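Local coordinates for protein 373aa long hypothetical citrate synthase (Sulfolobus tokodaii, PDB 1VGP) that probably belongs to the largely helical citrate synthase family and assembles from two chains, at residues A264-E276 and V309-G321. Residues are numbered along the deposited sequence; the frame is centred on the assembly and turned at random.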
# COMPACT_ATOMS: atom_id res chain seq x y z
N ALA A 264 1.07 19.79 -20.51
CA ALA A 264 0.63 19.50 -21.87
C ALA A 264 1.24 20.48 -22.87
O ALA A 264 1.68 20.09 -23.95
CB ALA A 264 -0.89 19.54 -21.96
N ARG A 265 1.25 21.76 -22.51
CA ARG A 265 1.80 22.76 -23.41
C ARG A 265 3.27 22.44 -23.69
O ARG A 265 3.72 22.49 -24.83
CB ARG A 265 1.66 24.16 -22.80
CG ARG A 265 1.71 25.27 -23.83
CD ARG A 265 1.64 26.65 -23.21
NE ARG A 265 0.29 27.02 -22.77
CZ ARG A 265 -0.80 27.07 -23.56
NH1 ARG A 265 -0.74 26.67 -24.83
NH2 ARG A 265 -1.94 27.53 -23.05
N ILE A 266 4.02 22.10 -22.64
CA ILE A 266 5.43 21.79 -22.79
C ILE A 266 5.63 20.50 -23.58
O ILE A 266 6.50 20.43 -24.44
CB ILE A 266 6.10 21.64 -21.41
CG1 ILE A 266 6.04 22.96 -20.65
CG2 ILE A 266 7.54 21.19 -21.59
CD1 ILE A 266 6.56 22.88 -19.23
N LEU A 267 4.83 19.48 -23.28
CA LEU A 267 5.00 18.18 -23.89
C LEU A 267 4.59 18.17 -25.37
O LEU A 267 5.09 17.36 -26.16
CB LEU A 267 4.19 17.12 -23.13
CG LEU A 267 4.58 15.66 -23.39
CD1 LEU A 267 6.07 15.46 -23.16
CD2 LEU A 267 3.79 14.75 -22.49
N LYS A 268 3.68 19.07 -25.74
CA LYS A 268 3.18 19.12 -27.11
C LYS A 268 4.31 19.30 -28.12
O LYS A 268 4.25 18.77 -29.23
CB LYS A 268 2.18 20.26 -27.27
CG LYS A 268 1.71 20.45 -28.71
CD LYS A 268 0.64 21.52 -28.82
CE LYS A 268 0.27 21.76 -30.26
NZ LYS A 268 -0.73 22.85 -30.38
N GLN A 269 5.33 20.06 -27.75
CA GLN A 269 6.40 20.36 -28.69
C GLN A 269 7.14 19.07 -29.04
O GLN A 269 7.58 18.90 -30.18
CB GLN A 269 7.36 21.39 -28.10
CG GLN A 269 8.18 20.87 -26.91
CD GLN A 269 9.15 21.90 -26.33
OE1 GLN A 269 10.21 22.19 -26.92
NE2 GLN A 269 8.79 22.45 -25.17
N TYR A 270 7.27 18.17 -28.07
CA TYR A 270 8.01 16.92 -28.28
C TYR A 270 7.15 15.85 -28.95
O TYR A 270 7.66 15.03 -29.72
CB TYR A 270 8.55 16.38 -26.95
CG TYR A 270 9.57 17.29 -26.29
CD1 TYR A 270 9.20 18.13 -25.23
CD2 TYR A 270 10.87 17.37 -26.77
CE1 TYR A 270 10.10 19.02 -24.68
CE2 TYR A 270 11.78 18.27 -26.22
CZ TYR A 270 11.39 19.09 -25.18
OH TYR A 270 12.28 20.00 -24.66
N ALA A 271 5.86 15.86 -28.66
CA ALA A 271 4.93 14.99 -29.37
C ALA A 271 5.05 15.30 -30.86
O ALA A 271 5.28 14.43 -31.69
CB ALA A 271 3.51 15.25 -28.89
N LYS A 272 4.91 16.58 -31.17
CA LYS A 272 5.02 17.07 -32.53
C LYS A 272 6.38 16.75 -33.16
O LYS A 272 6.42 16.24 -34.29
CB LYS A 272 4.77 18.57 -32.51
CG LYS A 272 4.66 19.21 -33.87
CD LYS A 272 4.49 20.71 -33.71
CE LYS A 272 3.91 21.35 -34.95
NZ LYS A 272 4.87 22.30 -35.58
N LEU A 273 7.48 17.03 -32.47
CA LEU A 273 8.81 16.79 -33.04
C LEU A 273 9.04 15.31 -33.33
O LEU A 273 9.44 14.94 -34.43
CB LEU A 273 9.92 17.28 -32.11
CG LEU A 273 11.14 17.93 -32.78
CD1 LEU A 273 12.29 17.96 -31.78
CD2 LEU A 273 11.55 17.18 -34.03
N LEU A 274 8.78 14.47 -32.33
CA LEU A 274 8.96 13.03 -32.48
C LEU A 274 8.12 12.50 -33.63
O LEU A 274 8.62 11.76 -34.50
CB LEU A 274 8.56 12.32 -31.18
CG LEU A 274 9.51 12.48 -29.99
CD1 LEU A 274 8.89 11.89 -28.73
CD2 LEU A 274 10.82 11.79 -30.31
N ALA A 275 6.85 12.88 -33.64
CA ALA A 275 5.92 12.42 -34.65
C ALA A 275 6.43 12.74 -36.04
O ALA A 275 6.50 11.87 -36.90
CB ALA A 275 4.56 13.05 -34.45
N GLU A 276 6.79 14.00 -36.27
CA GLU A 276 7.15 14.41 -37.61
C GLU A 276 8.53 13.89 -38.01
O GLU A 276 8.89 13.89 -39.19
CB GLU A 276 7.05 15.94 -37.75
CG GLU A 276 7.91 16.76 -36.81
CD GLU A 276 7.46 18.22 -36.74
OE1 GLU A 276 8.18 19.02 -36.11
OE2 GLU A 276 6.41 18.56 -37.32
N VAL A 309 -1.96 16.77 -19.75
CA VAL A 309 -0.71 16.09 -20.08
C VAL A 309 -0.93 14.75 -20.78
O VAL A 309 -0.19 14.41 -21.69
CB VAL A 309 0.15 15.88 -18.82
CG1 VAL A 309 -0.51 14.89 -17.89
CG2 VAL A 309 1.53 15.40 -19.22
N ASP A 310 -1.94 14.00 -20.35
CA ASP A 310 -2.23 12.68 -20.94
C ASP A 310 -2.50 12.76 -22.43
O ASP A 310 -2.25 11.81 -23.17
CB ASP A 310 -3.45 12.03 -20.27
CG ASP A 310 -3.24 11.79 -18.77
OD1 ASP A 310 -4.25 11.81 -18.03
OD2 ASP A 310 -2.07 11.60 -18.34
N PHE A 311 -3.01 13.90 -22.88
CA PHE A 311 -3.36 14.09 -24.28
C PHE A 311 -2.16 13.94 -25.21
O PHE A 311 -2.29 13.42 -26.31
CB PHE A 311 -3.99 15.47 -24.47
CG PHE A 311 -4.56 15.69 -25.84
CD1 PHE A 311 -3.80 16.29 -26.83
CD2 PHE A 311 -5.86 15.29 -26.14
CE1 PHE A 311 -4.32 16.51 -28.10
CE2 PHE A 311 -6.39 15.50 -27.41
CZ PHE A 311 -5.62 16.12 -28.40
N PHE A 312 -1.00 14.39 -24.77
CA PHE A 312 0.19 14.24 -25.59
C PHE A 312 1.12 13.16 -25.06
O PHE A 312 1.88 12.57 -25.83
CB PHE A 312 0.94 15.57 -25.68
CG PHE A 312 0.20 16.63 -26.44
CD1 PHE A 312 -0.30 17.76 -25.77
CD2 PHE A 312 0.00 16.53 -27.81
CE1 PHE A 312 -0.96 18.76 -26.46
CE2 PHE A 312 -0.66 17.53 -28.51
CZ PHE A 312 -1.15 18.65 -27.83
N SER A 313 1.07 12.89 -23.76
CA SER A 313 2.02 11.96 -23.17
C SER A 313 1.89 10.56 -23.78
O SER A 313 2.87 9.80 -23.84
CB SER A 313 1.84 11.90 -21.64
OG SER A 313 0.78 11.04 -21.27
N SER A 314 0.70 10.22 -24.26
CA SER A 314 0.47 8.89 -24.83
C SER A 314 0.97 8.77 -26.27
O SER A 314 1.31 7.67 -26.72
CB SER A 314 -1.01 8.53 -24.75
OG SER A 314 -1.82 9.60 -25.18
N ILE A 315 1.01 9.88 -27.00
CA ILE A 315 1.68 9.87 -28.29
C ILE A 315 3.18 9.70 -28.06
O ILE A 315 3.83 8.89 -28.72
CB ILE A 315 1.43 11.18 -29.07
CG1 ILE A 315 0.01 11.18 -29.63
CG2 ILE A 315 2.41 11.29 -30.23
CD1 ILE A 315 -0.38 12.47 -30.32
N VAL A 316 3.72 10.48 -27.12
CA VAL A 316 5.14 10.47 -26.84
C VAL A 316 5.64 9.09 -26.38
O VAL A 316 6.55 8.52 -26.99
CB VAL A 316 5.49 11.51 -25.76
CG1 VAL A 316 6.91 11.27 -25.22
CG2 VAL A 316 5.36 12.92 -26.34
N PHE A 317 5.03 8.57 -25.32
CA PHE A 317 5.37 7.24 -24.83
C PHE A 317 5.37 6.23 -25.98
O PHE A 317 6.22 5.34 -26.05
CB PHE A 317 4.38 6.81 -23.74
CG PHE A 317 4.59 7.48 -22.41
CD1 PHE A 317 5.87 7.87 -21.99
CD2 PHE A 317 3.52 7.72 -21.55
CE1 PHE A 317 6.07 8.48 -20.74
CE2 PHE A 317 3.71 8.33 -20.31
CZ PHE A 317 4.99 8.71 -19.90
N TYR A 318 4.40 6.38 -26.88
CA TYR A 318 4.27 5.51 -28.03
C TYR A 318 5.47 5.71 -28.95
O TYR A 318 6.20 4.76 -29.24
CB TYR A 318 2.97 5.85 -28.76
CG TYR A 318 2.50 4.83 -29.77
CD1 TYR A 318 2.36 5.17 -31.11
CD2 TYR A 318 2.14 3.53 -29.38
CE1 TYR A 318 1.88 4.27 -32.05
CE2 TYR A 318 1.67 2.61 -30.31
CZ TYR A 318 1.54 2.98 -31.65
OH TYR A 318 1.07 2.10 -32.59
N SER A 319 5.71 6.94 -29.39
CA SER A 319 6.85 7.23 -30.24
C SER A 319 8.16 6.75 -29.64
O SER A 319 9.10 6.47 -30.37
CB SER A 319 6.97 8.73 -30.50
OG SER A 319 5.69 9.29 -30.70
N LEU A 320 8.23 6.68 -28.32
CA LEU A 320 9.49 6.38 -27.66
C LEU A 320 9.70 4.87 -27.51
O LEU A 320 10.70 4.42 -26.95
CB LEU A 320 9.54 7.07 -26.29
CG LEU A 320 9.80 8.57 -26.34
CD1 LEU A 320 9.81 9.15 -24.94
CD2 LEU A 320 11.14 8.82 -27.01
N GLY A 321 8.74 4.09 -28.00
CA GLY A 321 8.94 2.66 -28.09
C GLY A 321 8.31 1.85 -26.97
O GLY A 321 8.59 0.66 -26.82
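Ser319, whose CB packs 4.0 Å from CB of Leu274, ties its hydroxyl back into its own helix: the carbonyl O of Ile315 takes both Ser319 N and Ser319 OG, the latter at 2.7 Å and from above the carbonyl plane. With chi1 near -40° the OG lies beside the backbone N, within reach of that carbonyl one turn back, and CB is left to meet the leucine. Leu274 also sends CD1 across Val316, the two side chains meeting at about a right angle, and on to CD2 of Leu320, just before Gly321 ends the helix in a Schellman motif.

Midway, Val316 CG2 rests 3.7 Å from Ala271 CA. In this mostly helical citrate synthase fold, segments 264-276 and 309-319 run roughly parallel, their axes 8.3 Å apart at closest approach and inclined by 26°, and interlock by knobs-into-holes packing. Leu267 is one knob, seated among Val309, Phe312, Ser313 and Val316; its CD2 reaches the backbone at Ser313 CA, and Thr173 of helix 164-175 touches the same side chain.

Phe312 is the knob going the other way, set among Ala264, Leu267, Lys268 and Ala271. Its ring is sandwiched: Phe311 CD1 lies over the centre of one face, while Lys268 crosses the opposite face, its CB 3.7 Å from the ring centroid in a CH-pi contact. The lysine, CG anti to the backbone N (chi1 175°) and extended beyond, brings CG and CD over the ring near CZ before carrying NZ away to a salt bridge with Glu293 of helix 281-300. At the N-terminal end, Ala264 CB abuts the backbone N of Val309 at 3.7 Å, an N-H that is hydrogen-bonded to the carboxylate of Asp261.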